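Local structure of outer surface protein (Borrelia burgdorferi, 5IZT) at residues A[180-184]-A[325-330]; A[215-220]-A[270-274]; A[252-257]-A[343-347]; A[292-297]-A[384-389]; A[299-304]-A[392-396]. The protein is of unknown function but belongs to a Borrelia surface-protein family whose relative BbCRASP-1 binds human complement regulators. One frame throughout, in Å; residues are numbered along the deposited sequence.

Interaction 1. Residues A[180-184]-A[325-330]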
# COMPACT_ATOMS: atom_id res chain seq x y z
N LEU A 180 7.63 23.93 -19.82
CA LEU A 180 7.44 23.92 -18.37
C LEU A 180 5.98 23.63 -18.01
O LEU A 180 5.70 22.83 -17.10
CB LEU A 180 7.88 25.25 -17.75
CG LEU A 180 7.77 25.34 -16.23
CD1 LEU A 180 8.66 24.32 -15.56
CD2 LEU A 180 8.11 26.75 -15.73
N GLN A 181 5.04 24.28 -18.68
CA GLN A 181 3.64 24.04 -18.40
C GLN A 181 3.25 22.59 -18.70
O GLN A 181 2.47 21.99 -17.95
CB GLN A 181 2.77 25.01 -19.20
CG GLN A 181 2.81 26.40 -18.60
CD GLN A 181 2.55 26.37 -17.11
OE1 GLN A 181 1.52 25.87 -16.66
NE2 GLN A 181 3.50 26.90 -16.33
N THR A 182 3.80 22.02 -19.77
CA THR A 182 3.50 20.62 -20.10
C THR A 182 3.99 19.68 -19.01
O THR A 182 3.27 18.76 -18.58
CB THR A 182 4.13 20.25 -21.44
OG1 THR A 182 3.46 20.96 -22.49
CG2 THR A 182 4.03 18.75 -21.68
N LEU A 183 5.24 19.86 -18.59
CA LEU A 183 5.81 19.04 -17.53
C LEU A 183 4.99 19.15 -16.25
O LEU A 183 4.65 18.14 -15.63
CB LEU A 183 7.24 19.49 -17.26
CG LEU A 183 8.19 18.57 -16.50
CD1 LEU A 183 8.59 17.38 -17.36
CD2 LEU A 183 9.41 19.35 -16.00
N LYS A 184 4.63 20.38 -15.87
CA LYS A 184 3.87 20.57 -14.64
C LYS A 184 2.51 19.88 -14.74
O LYS A 184 2.10 19.16 -13.82
CB LYS A 184 3.70 22.06 -14.34
CG LYS A 184 2.91 22.31 -13.07
CD LYS A 184 2.55 23.76 -12.88
CE LYS A 184 1.52 24.22 -13.90
NZ LYS A 184 1.30 25.69 -13.82
N PHE A 325 12.33 25.40 -11.27
CA PHE A 325 11.03 24.74 -11.21
C PHE A 325 11.05 23.42 -11.96
O PHE A 325 10.59 22.40 -11.45
CB PHE A 325 9.95 25.69 -11.76
CG PHE A 325 8.53 25.29 -11.42
CD1 PHE A 325 8.27 24.28 -10.50
CD2 PHE A 325 7.46 25.93 -12.02
CE1 PHE A 325 6.96 23.91 -10.19
CE2 PHE A 325 6.15 25.57 -11.72
CZ PHE A 325 5.89 24.56 -10.80
N THR A 326 11.64 23.41 -13.17
CA THR A 326 11.81 22.15 -13.89
C THR A 326 12.55 21.11 -13.06
O THR A 326 12.12 19.95 -12.97
CB THR A 326 12.56 22.42 -15.20
OG1 THR A 326 11.80 23.33 -15.98
CG2 THR A 326 12.78 21.14 -15.97
N MET A 327 13.68 21.49 -12.45
CA MET A 327 14.43 20.55 -11.62
C MET A 327 13.58 20.00 -10.48
O MET A 327 13.63 18.80 -10.17
CB MET A 327 15.69 21.22 -11.07
CG MET A 327 16.42 20.41 -9.99
SD MET A 327 18.00 21.16 -9.49
CE MET A 327 18.95 20.90 -10.99
N LYS A 328 12.79 20.85 -9.83
CA LYS A 328 11.97 20.35 -8.73
C LYS A 328 10.87 19.42 -9.25
O LYS A 328 10.55 18.42 -8.59
CB LYS A 328 11.38 21.52 -7.94
CG LYS A 328 12.45 22.32 -7.18
CD LYS A 328 11.87 23.50 -6.41
CE LYS A 328 12.97 24.44 -5.92
NZ LYS A 328 14.00 23.75 -5.09
N LEU A 329 10.28 19.73 -10.40
CA LEU A 329 9.25 18.85 -10.97
C LEU A 329 9.83 17.51 -11.40
O LEU A 329 9.19 16.46 -11.21
CB LEU A 329 8.58 19.53 -12.17
CG LEU A 329 7.65 20.71 -11.84
CD1 LEU A 329 7.28 21.45 -13.14
CD2 LEU A 329 6.41 20.21 -11.14
N LYS A 330 11.03 17.52 -11.99
CA LYS A 330 11.71 16.26 -12.31
C LYS A 330 11.94 15.43 -11.05
O LYS A 330 11.73 14.21 -11.05
CB LYS A 330 13.04 16.55 -13.02
CG LYS A 330 12.94 17.17 -14.41
CD LYS A 330 14.34 17.26 -15.04
CE LYS A 330 14.37 18.05 -16.35
NZ LYS A 330 13.31 17.65 -17.31

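Interaction 2. Residues A[215-220]-A[270-274]. Unlike the reference sequence in segment 270-274: T272 (reference Ala).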
# COMPACT_ATOMS: atom_id res chain seq x y z
N ASP A 215 -11.62 -12.99 11.56
CA ASP A 215 -11.18 -13.87 12.64
C ASP A 215 -9.73 -14.30 12.49
O ASP A 215 -9.33 -15.30 13.10
CB ASP A 215 -12.08 -15.10 12.73
CG ASP A 215 -13.52 -14.76 13.06
OD1 ASP A 215 -13.75 -13.72 13.71
OD2 ASP A 215 -14.42 -15.55 12.71
N SER A 216 -8.94 -13.58 11.69
CA SER A 216 -7.51 -13.87 11.61
C SER A 216 -6.70 -12.58 11.54
O SER A 216 -6.46 -11.97 12.59
CB SER A 216 -7.18 -14.82 10.43
OG SER A 216 -7.36 -14.25 9.15
N ALA A 217 -6.27 -12.15 10.35
CA ALA A 217 -5.29 -11.05 10.27
C ALA A 217 -5.81 -9.76 10.90
O ALA A 217 -5.07 -9.05 11.59
CB ALA A 217 -4.90 -10.81 8.81
N PHE A 218 -7.06 -9.40 10.63
CA PHE A 218 -7.57 -8.14 11.18
C PHE A 218 -7.84 -8.25 12.67
O PHE A 218 -7.85 -7.24 13.37
CB PHE A 218 -8.84 -7.72 10.44
CG PHE A 218 -8.61 -7.37 8.99
CD1 PHE A 218 -7.41 -6.77 8.59
CD2 PHE A 218 -9.58 -7.63 8.03
CE1 PHE A 218 -7.20 -6.43 7.25
CE2 PHE A 218 -9.38 -7.30 6.69
CZ PHE A 218 -8.18 -6.68 6.30
N GLU A 219 -8.08 -9.46 13.18
CA GLU A 219 -8.26 -9.60 14.62
C GLU A 219 -6.98 -9.29 15.39
O GLU A 219 -7.03 -8.88 16.56
CB GLU A 219 -8.76 -11.01 14.96
CG GLU A 219 -9.30 -11.14 16.37
CD GLU A 219 -10.11 -12.41 16.57
OE1 GLU A 219 -9.75 -13.42 15.95
OE2 GLU A 219 -11.10 -12.38 17.33
N LEU A 220 -5.82 -9.48 14.75
CA LEU A 220 -4.53 -9.38 15.42
C LEU A 220 -4.00 -7.96 15.53
O LEU A 220 -2.93 -7.76 16.10
CB LEU A 220 -3.50 -10.25 14.69
CG LEU A 220 -3.80 -11.75 14.80
CD1 LEU A 220 -2.85 -12.50 13.86
CD2 LEU A 220 -3.60 -12.18 16.24
N MET A 270 -3.94 -16.19 5.24
CA MET A 270 -3.84 -15.71 6.61
C MET A 270 -4.62 -16.62 7.56
O MET A 270 -4.14 -16.94 8.65
CB MET A 270 -4.36 -14.28 6.74
CG MET A 270 -3.60 -13.22 5.92
SD MET A 270 -1.81 -13.22 6.20
CE MET A 270 -1.23 -14.17 4.79
N GLU A 271 -5.81 -17.04 7.14
CA GLU A 271 -6.61 -17.93 7.98
C GLU A 271 -5.86 -19.22 8.26
O GLU A 271 -5.81 -19.67 9.40
CB GLU A 271 -7.95 -18.24 7.30
CG GLU A 271 -8.80 -19.22 8.14
CD GLU A 271 -10.15 -19.48 7.51
OE1 GLU A 271 -10.19 -19.98 6.36
OE2 GLU A 271 -11.17 -19.14 8.13
N THR A 272 -5.24 -19.80 7.23
CA THR A 272 -4.43 -21.00 7.43
C THR A 272 -3.30 -20.75 8.42
O THR A 272 -3.07 -21.54 9.34
CB THR A 272 -3.87 -21.49 6.09
OG1 THR A 272 -4.95 -21.94 5.26
CG2 THR A 272 -2.89 -22.65 6.31
N LEU A 273 -2.56 -19.65 8.23
CA LEU A 273 -1.47 -19.31 9.15
C LEU A 273 -1.98 -19.15 10.58
O LEU A 273 -1.28 -19.48 11.54
CB LEU A 273 -0.78 -18.02 8.71
CG LEU A 273 0.05 -18.07 7.43
CD1 LEU A 273 0.54 -16.67 7.12
CD2 LEU A 273 1.23 -19.03 7.62
N TYR A 274 -3.18 -18.59 10.74
CA TYR A 274 -3.69 -18.26 12.07
C TYR A 274 -3.96 -19.49 12.92
O TYR A 274 -4.01 -19.37 14.15
CB TYR A 274 -4.95 -17.41 11.89
CG TYR A 274 -5.56 -16.85 13.16
CD1 TYR A 274 -5.13 -15.63 13.69
CD2 TYR A 274 -6.55 -17.56 13.83
CE1 TYR A 274 -5.72 -15.12 14.85
CE2 TYR A 274 -7.13 -17.08 14.98
CZ TYR A 274 -6.71 -15.87 15.50
OH TYR A 274 -7.33 -15.44 16.66

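Interaction 3. Residues A[252-257]-A[343-347]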
# COMPACT_ATOMS: atom_id res chain seq x y z
N PHE A 252 -6.13 -1.82 2.85
CA PHE A 252 -5.59 -3.09 2.37
C PHE A 252 -6.28 -3.51 1.08
O PHE A 252 -5.63 -4.01 0.15
CB PHE A 252 -5.74 -4.20 3.41
CG PHE A 252 -5.15 -5.50 2.95
CD1 PHE A 252 -3.76 -5.66 2.89
CD2 PHE A 252 -5.97 -6.54 2.50
CE1 PHE A 252 -3.20 -6.85 2.43
CE2 PHE A 252 -5.41 -7.74 2.02
CZ PHE A 252 -4.02 -7.90 1.99
N TYR A 253 -7.59 -3.33 0.99
CA TYR A 253 -8.30 -3.66 -0.26
C TYR A 253 -7.79 -2.80 -1.40
O TYR A 253 -7.66 -3.28 -2.54
CB TYR A 253 -9.80 -3.48 -0.08
CG TYR A 253 -10.38 -4.27 1.08
CD1 TYR A 253 -9.79 -5.46 1.49
CD2 TYR A 253 -11.50 -3.81 1.78
CE1 TYR A 253 -10.30 -6.18 2.58
CE2 TYR A 253 -12.02 -4.54 2.88
CZ TYR A 253 -11.42 -5.71 3.26
OH TYR A 253 -11.94 -6.44 4.33
N ALA A 254 -7.50 -1.52 -1.12
CA ALA A 254 -6.98 -0.62 -2.15
C ALA A 254 -5.58 -1.04 -2.60
O ALA A 254 -5.24 -0.91 -3.78
CB ALA A 254 -6.95 0.81 -1.62
N LEU A 255 -4.76 -1.52 -1.67
CA LEU A 255 -3.43 -2.02 -2.01
C LEU A 255 -3.51 -3.18 -3.00
O LEU A 255 -2.65 -3.31 -3.89
CB LEU A 255 -2.71 -2.46 -0.73
CG LEU A 255 -1.38 -3.18 -0.90
CD1 LEU A 255 -0.34 -2.26 -1.56
CD2 LEU A 255 -0.91 -3.66 0.49
N MET A 256 -4.54 -4.02 -2.85
CA MET A 256 -4.82 -5.15 -3.73
C MET A 256 -5.70 -4.77 -4.91
O MET A 256 -6.28 -5.65 -5.56
CB MET A 256 -5.47 -6.28 -2.92
CG MET A 256 -4.67 -6.61 -1.70
SD MET A 256 -3.18 -7.46 -2.24
CE MET A 256 -3.86 -9.11 -2.39
N ASP A 257 -5.84 -3.46 -5.19
CA ASP A 257 -6.59 -2.95 -6.35
C ASP A 257 -8.05 -3.41 -6.36
O ASP A 257 -8.66 -3.58 -7.42
CB ASP A 257 -5.89 -3.32 -7.65
CG ASP A 257 -4.53 -2.63 -7.77
OD1 ASP A 257 -4.44 -1.41 -7.51
OD2 ASP A 257 -3.54 -3.30 -8.12
N ARG A 343 5.29 0.29 -4.34
CA ARG A 343 3.96 -0.25 -4.04
C ARG A 343 3.67 -1.44 -4.94
O ARG A 343 3.14 -2.46 -4.48
CB ARG A 343 2.88 0.83 -4.19
CG ARG A 343 1.45 0.30 -3.97
CD ARG A 343 0.37 1.37 -4.11
NE ARG A 343 -0.99 0.80 -4.19
CZ ARG A 343 -1.54 0.33 -5.30
NH1 ARG A 343 -0.85 0.34 -6.44
NH2 ARG A 343 -2.77 -0.16 -5.27
N LYS A 344 4.03 -1.34 -6.23
CA LYS A 344 3.87 -2.47 -7.14
C LYS A 344 4.71 -3.67 -6.70
O LYS A 344 4.29 -4.82 -6.86
CB LYS A 344 4.24 -2.06 -8.57
N GLU A 345 5.91 -3.41 -6.15
CA GLU A 345 6.74 -4.52 -5.68
C GLU A 345 6.08 -5.29 -4.55
O GLU A 345 6.17 -6.53 -4.51
CB GLU A 345 8.12 -4.00 -5.26
CG GLU A 345 9.09 -5.09 -4.83
CD GLU A 345 9.35 -6.14 -5.90
OE1 GLU A 345 9.11 -5.86 -7.09
OE2 GLU A 345 9.82 -7.25 -5.54
N TRP A 346 5.44 -4.60 -3.60
CA TRP A 346 4.70 -5.30 -2.55
C TRP A 346 3.62 -6.19 -3.16
O TRP A 346 3.48 -7.36 -2.79
CB TRP A 346 4.06 -4.31 -1.57
CG TRP A 346 3.54 -4.96 -0.32
CD1 TRP A 346 4.16 -5.02 0.89
CD2 TRP A 346 2.31 -5.70 -0.18
NE1 TRP A 346 3.39 -5.73 1.79
CE2 TRP A 346 2.25 -6.15 1.15
CE3 TRP A 346 1.24 -5.99 -1.04
CZ2 TRP A 346 1.18 -6.91 1.64
CZ3 TRP A 346 0.18 -6.73 -0.55
CH2 TRP A 346 0.16 -7.18 0.77
N SER A 347 2.86 -5.63 -4.10
CA SER A 347 1.80 -6.38 -4.77
C SER A 347 2.36 -7.57 -5.53
O SER A 347 1.74 -8.64 -5.55
CB SER A 347 1.04 -5.43 -5.71
OG SER A 347 -0.24 -5.95 -6.04
O HOH W 1 -2.04 -0.37 -9.25

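Interaction 4. Residues A[292-297]-A[384-389]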
# COMPACT_ATOMS: atom_id res chain seq x y z
N GLY A 292 0.98 -0.27 5.86
CA GLY A 292 1.92 0.85 5.86
C GLY A 292 2.32 1.27 4.46
O GLY A 292 2.53 2.46 4.20
N THR A 293 2.43 0.31 3.54
CA THR A 293 2.74 0.65 2.15
C THR A 293 1.65 1.54 1.56
O THR A 293 1.95 2.56 0.92
CB THR A 293 2.89 -0.62 1.33
OG1 THR A 293 4.03 -1.34 1.76
CG2 THR A 293 3.04 -0.31 -0.17
N GLN A 294 0.40 1.14 1.72
CA GLN A 294 -0.68 1.91 1.10
C GLN A 294 -0.86 3.25 1.80
O GLN A 294 -1.13 4.27 1.15
CB GLN A 294 -1.99 1.11 1.13
CG GLN A 294 -3.15 1.79 0.39
CD GLN A 294 -2.93 1.85 -1.11
OE1 GLN A 294 -2.14 1.09 -1.66
NE2 GLN A 294 -3.64 2.76 -1.78
N ILE A 295 -0.70 3.28 3.13
CA ILE A 295 -0.91 4.53 3.85
C ILE A 295 0.14 5.55 3.42
O ILE A 295 -0.18 6.70 3.11
CB ILE A 295 -0.87 4.29 5.36
CG1 ILE A 295 -2.12 3.49 5.78
CG2 ILE A 295 -0.76 5.63 6.09
CD1 ILE A 295 -2.08 2.95 7.22
N SER A 296 1.41 5.14 3.40
CA SER A 296 2.47 6.06 2.98
C SER A 296 2.30 6.48 1.53
O SER A 296 2.57 7.63 1.18
CB SER A 296 3.85 5.43 3.16
OG SER A 296 4.20 5.31 4.53
N PHE A 297 1.92 5.53 0.67
CA PHE A 297 1.67 5.84 -0.74
C PHE A 297 0.64 6.95 -0.89
O PHE A 297 0.87 7.93 -1.62
CB PHE A 297 1.22 4.56 -1.46
CG PHE A 297 0.82 4.76 -2.89
CD1 PHE A 297 1.80 4.87 -3.89
CD2 PHE A 297 -0.50 4.80 -3.26
CE1 PHE A 297 1.43 5.03 -5.22
CE2 PHE A 297 -0.88 4.96 -4.60
CZ PHE A 297 0.09 5.09 -5.57
N ALA A 384 9.90 -3.17 0.69
CA ALA A 384 9.08 -2.31 -0.16
C ALA A 384 8.35 -1.25 0.66
O ALA A 384 8.30 -0.07 0.26
CB ALA A 384 8.08 -3.15 -0.96
N ARG A 385 7.78 -1.64 1.81
CA ARG A 385 7.11 -0.68 2.68
C ARG A 385 8.05 0.43 3.10
O ARG A 385 7.71 1.61 3.03
CB ARG A 385 6.54 -1.38 3.92
CG ARG A 385 5.68 -0.47 4.84
CD ARG A 385 6.50 0.37 5.83
NE ARG A 385 5.66 1.26 6.63
CZ ARG A 385 5.15 2.41 6.19
NH1 ARG A 385 5.39 2.81 4.95
NH2 ARG A 385 4.41 3.16 6.99
N GLN A 386 9.25 0.06 3.56
CA GLN A 386 10.23 1.03 4.01
C GLN A 386 10.65 1.96 2.88
O GLN A 386 10.90 3.15 3.10
CB GLN A 386 11.44 0.29 4.59
CG GLN A 386 12.60 1.16 5.02
CD GLN A 386 12.27 2.00 6.24
OE1 GLN A 386 11.37 1.67 7.01
NE2 GLN A 386 13.01 3.09 6.42
N SER A 387 10.73 1.44 1.65
CA SER A 387 11.14 2.28 0.53
C SER A 387 10.08 3.33 0.21
O SER A 387 10.42 4.47 -0.13
CB SER A 387 11.43 1.43 -0.70
OG SER A 387 11.97 2.22 -1.74
N VAL A 388 8.80 2.95 0.29
CA VAL A 388 7.74 3.94 0.05
C VAL A 388 7.78 5.01 1.13
O VAL A 388 7.67 6.21 0.85
CB VAL A 388 6.36 3.25 -0.01
CG1 VAL A 388 5.26 4.31 -0.13
CG2 VAL A 388 6.28 2.31 -1.22
N LEU A 389 7.97 4.59 2.38
CA LEU A 389 8.08 5.50 3.51
C LEU A 389 9.25 6.47 3.35
O LEU A 389 9.11 7.68 3.59
CB LEU A 389 8.24 4.69 4.80
CG LEU A 389 8.45 5.53 6.06
CD1 LEU A 389 7.23 6.41 6.25
CD2 LEU A 389 8.70 4.64 7.28

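Interaction 5. Residues A[299-304]-A[392-396]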
# COMPACT_ATOMS: atom_id res chain seq x y z
N LEU A 299 -0.37 9.20 1.36
CA LEU A 299 0.13 10.45 1.91
C LEU A 299 1.14 11.11 0.97
O LEU A 299 1.19 12.34 0.85
CB LEU A 299 0.74 10.22 3.30
CG LEU A 299 -0.20 9.88 4.46
CD1 LEU A 299 0.60 9.39 5.64
CD2 LEU A 299 -1.04 11.10 4.87
N ALA A 300 1.95 10.29 0.29
CA ALA A 300 2.95 10.82 -0.63
C ALA A 300 2.30 11.46 -1.84
O ALA A 300 2.78 12.49 -2.35
CB ALA A 300 3.92 9.71 -1.04
N LEU A 301 1.21 10.88 -2.34
CA LEU A 301 0.51 11.52 -3.45
C LEU A 301 0.07 12.93 -3.08
O LEU A 301 0.35 13.89 -3.80
CB LEU A 301 -0.70 10.67 -3.87
CG LEU A 301 -0.38 9.28 -4.42
CD1 LEU A 301 -1.71 8.56 -4.62
CD2 LEU A 301 0.41 9.33 -5.73
N GLU A 302 -0.56 13.09 -1.91
CA GLU A 302 -1.02 14.42 -1.51
C GLU A 302 0.15 15.36 -1.26
O GLU A 302 0.05 16.56 -1.53
CB GLU A 302 -1.92 14.33 -0.27
CG GLU A 302 -2.67 15.63 0.04
CD GLU A 302 -3.32 16.28 -1.19
OE1 GLU A 302 -3.99 15.58 -1.99
OE2 GLU A 302 -3.19 17.51 -1.34
N GLU A 303 1.26 14.85 -0.71
CA GLU A 303 2.42 15.69 -0.46
C GLU A 303 3.02 16.22 -1.76
O GLU A 303 3.40 17.40 -1.84
CB GLU A 303 3.46 14.90 0.35
CG GLU A 303 4.62 15.73 0.90
CD GLU A 303 4.19 16.74 1.96
OE1 GLU A 303 3.26 16.44 2.74
OE2 GLU A 303 4.80 17.83 2.00
N ILE A 304 3.11 15.37 -2.79
CA ILE A 304 3.60 15.81 -4.09
C ILE A 304 2.70 16.89 -4.65
O ILE A 304 3.17 17.93 -5.14
CB ILE A 304 3.72 14.62 -5.06
CG1 ILE A 304 4.81 13.66 -4.60
CG2 ILE A 304 4.00 15.12 -6.49
CD1 ILE A 304 4.86 12.35 -5.38
N TYR A 392 8.37 9.00 0.72
CA TYR A 392 7.43 9.94 1.29
C TYR A 392 8.13 10.97 2.16
O TYR A 392 7.92 12.18 1.99
CB TYR A 392 6.35 9.18 2.08
CG TYR A 392 5.49 10.06 2.96
CD1 TYR A 392 4.77 11.12 2.42
CD2 TYR A 392 5.30 9.76 4.29
CE1 TYR A 392 3.97 11.91 3.22
CE2 TYR A 392 4.49 10.53 5.09
CZ TYR A 392 3.83 11.60 4.55
OH TYR A 392 3.02 12.36 5.37
N ILE A 393 8.97 10.52 3.09
CA ILE A 393 9.69 11.45 3.95
C ILE A 393 10.54 12.41 3.13
O ILE A 393 10.62 13.61 3.43
CB ILE A 393 10.55 10.68 4.97
CG1 ILE A 393 9.68 9.81 5.88
CG2 ILE A 393 11.46 11.66 5.74
CD1 ILE A 393 8.69 10.57 6.71
N SER A 394 11.17 11.90 2.07
CA SER A 394 12.07 12.75 1.29
C SER A 394 11.34 13.85 0.53
O SER A 394 11.97 14.84 0.15
CB SER A 394 12.87 11.88 0.31
OG SER A 394 12.10 11.59 -0.85
N ILE A 395 10.03 13.70 0.31
CA ILE A 395 9.24 14.73 -0.38
C ILE A 395 8.91 15.89 0.54
O ILE A 395 8.75 17.03 0.09
CB ILE A 395 7.96 14.11 -0.97
CG1 ILE A 395 8.30 13.07 -2.03
CG2 ILE A 395 7.04 15.18 -1.56
CD1 ILE A 395 7.14 12.14 -2.33
N MET A 396 8.75 15.62 1.83
CA MET A 396 8.26 16.61 2.78
C MET A 396 9.25 17.76 2.96
O MET A 396 10.47 17.57 2.92
CB MET A 396 7.97 15.96 4.13
CG MET A 396 6.94 14.84 4.09
SD MET A 396 6.67 14.16 5.75
CE MET A 396 6.00 15.60 6.56
OXT MET A 396 8.84 18.89 3.18

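Interaction 1. Residues A[180-184]-A[325-330]
The phenyl ring of F325, on helix 322-359, is the flat group on which L180 and K184 of helix 179-197 converge. Both come at it obliquely: CD2 of L180 lies 3.9 Å from CD2 of F325, and the aliphatic CD of K184 lies 4.0 Å from CZ of F325. One face of the ring is occupied from within its own helix by the CD1 methyl of L329, standing 3.8 Å above the plane and toward the rim. That methyl also packs against K184 CB, 3.8 Å from it. F325 CG is anti to the backbone N (chi1 -164°), and this sets the ring down among these partners.

The second flat group, the carboxamide of Q181, holds the charged end of the same lysine. K184 NZ donates to Q181 OE1 at 2.9 Å, in the carbonyl plane and on a lone pair. A bend at chi3 (69°) swings the ammonium away from helix 322-359, while the methylenes nearer the backbone stay on the hydrophobic side.

Toward the start of both segments, CD1 of L180 comes to 3.3 Å from OG1 of T326, whose hydroxyl is hydrogen-bonded to S322 O one turn earlier. CD2 of L183 fits between T326 CG2, 3.8 Å away, and CB of L329.

The two short segments run nearly parallel, 22° apart, with axes 10.3 Å from each other. Segment 325-330 lies in a predicted coiled coil. Helix 280-316 closes the group as a third member: its Y315 touches L180 and F325, its N312 touches K184 and F325, and F311 packs on F325.

Interaction 2. Residues A[215-220]-A[270-274]
The ring of Y274 lies across the turn formed by residues 215-220, with the backbone of D215 and S216 over one face and L220 at its edge. S216 CA makes a CH-pi contact, 3.9 Å from the ring centroid and 24° off the normal. Over the same face the carbonyl oxygen of D215 comes to 3.4 Å from CE2 of Y274. L220 crosses the ring obliquely, its CG lying in the ring plane and CD1 3.9 Å from CD1 of Y274. Chi1 of -174° sends the tyrosine ring anti to its own backbone N, out from the helix and over the loop.

At the foot of the ring, CB of S216 sits 3.7 Å from CB of Y274, while its hydroxyl is turned to K212 O, which it hydrogen-bonds. A217 CB packs 4.0 Å from M270 CG; beyond that atom the methionine bends at chi2 (-53°) and turns its sulfur away from the loop.

The contact fastens the loop after helix 179-197 to the last turns of helix 260-274. Y274 also stacks with H280 at the start of helix 280-316, and I283 of that helix touches A217, L220 and L273. Helix 366-395 packs on L273 from its A370 and I373.

Interaction 3. Residues A[252-257]-A[343-347]
One nitrogen, NH2 of R343, serves two acceptors at the C-terminal end of helix 243-255: A254 O at 3.0 Å and D257 OD1 at 3.1 Å. Both lie in the guanidinium plane. The bond to D257, a salt bridge, is nearly straight (165°) but meets OD1 from above the carboxylate plane, whereas the one to A254 is more bent. R343 runs extended from CG to NE, with CG anti to the backbone N (chi1 176°), which carries the guanidinium across to the helix end. A water joins D257 OD1 to R343 NH1.

D257, with positive phi, is the C-prime residue of the Schellman motif that ends this helix. Its N-H bonds to A254 O, from the opposite face to R343, so this oxygen receives two donors; the arginine charge probably offsets the negative end of the helix dipole.

On the apolar side, L255 lays CD2 over one face of the W346 six-membered ring, a CH-pi contact 3.5 Å from the centroid and 16° off the normal. M256 makes a Met-aromatic contact, SD at the ring edge and 3.8 Å from CZ3 of W346. Helix 280-316 supplies further polar partners, Q294 for R343 NE and S289 for W346 NE1.

Interaction 4. Residues A[292-297]-A[384-389]
R385 NH1 donates to S296 OG at 2.8 Å and 163°, with the oxygen in the guanidinium plane; NH2 adds a weak second bond to the same oxygen. R385 was modelled in two conformers, and this account holds for one of them. A bend at chi2 (-84°) turns the chain along the helix toward its C-terminal end, and the guanidinium lies flat over the backbone of G292. The carbonyl carbon of G292 stands 3.4 Å above the centre of the group. G292 O is 3.0 Å from R385 NH1, but at an angle too poor for a hydrogen bond. G292 has no side chain to hold the guanidinium off, so the charge rests directly on the peptide.

Next to it T293 and R385 pass in opposite directions. OG1 of T293 touches CB of R385 at 3.3 Å, while this hydroxyl is satisfied by S289 O on its own helix. V388 points across, its CG1 3.6 Å from the backbone N of F297 and 3.8 Å from CB of S296. CD1 of L389 also touches S296 OG, at 3.7 Å, from a different side than NH1.

The small residues G292 and S296 probably allow the close approach: the segment axes are 8.6 Å apart and nearly parallel (15°). Helix 322-359 lies beside the pair, with W346 against T293, L340 against F297 and K342 against V388. Helix 243-255 adds L255 against T293, while A254 and L255 border Q294, so the contact sits buried in the middle of the helical bundle.

Interaction 5. Residues A[299-304]-A[392-396]
A300 and Y392 bring the two backbones to 5.0 Å, CA to CA, and the gap widens to 6.7 Å between the CA atoms of E303 and M396, where helix 366-395 gives way to the C-terminus. Y392 carries much of the contact. CG is anti to the backbone N (chi1 168°), and the ring reaches to helix 280-316. CB of L299 sits over one face, a CH-pi contact 4.0 Å from the centroid and 29° off the normal. A300 CA approaches obliquely, 3.6 Å from CD1 of Y392, and E303 CB lies at the edge near the ring plane.

One turn on, I395 fits between E303 and I304. Its CG2 meets CG of E303 at 3.5 Å, the two side chains lying alongside and pointing opposite ways, and its CD1 meets CG1 of I304 at 3.6 Å. The aliphatic part of the glutamate thus joins the hydrophobic packing.

Its carboxylate goes on to M396, whose CG lies 4.0 Å from CD of E303. OE2 of E303 comes within 4.3 Å of OXT of the chain-terminal carboxylate. Two like charges this close would be expected to repel, but both form salt bridges with K307, which probably offsets them; K306 pairs with E303 OE1.

Helix 322-359 flanks the contact, with I339 on A300 and K335 on I395. Helix 179-197 lies against helix 280-316 too: its I191 touches I304, and its K195 forms a salt bridge with E302.

In the fold
The five contacts are strung along an elongated, all-helical chain. Interactions 1 and 2 lie on opposite sides of its centre, about 46 Å apart between centres, and interaction 2 is nested within the loop that interaction 1 closes. Interactions 3 and 4 occupy the middle, their centres 10 Å apart, and touch through R343 and Q294. Interaction 5 uses the same two helices as interaction 4, its centre 11 Å from that of interaction 4. Helix 322-359 serves interactions 1 and 3, and F218 of interaction 2 packs on Y253 of interaction 3. Interaction 2 closes before interactions 4 and 5 open, while interactions 3, 4 and 5 cross one another. Four contacts join helices distant in sequence; interaction 2 ties a loop to a helix.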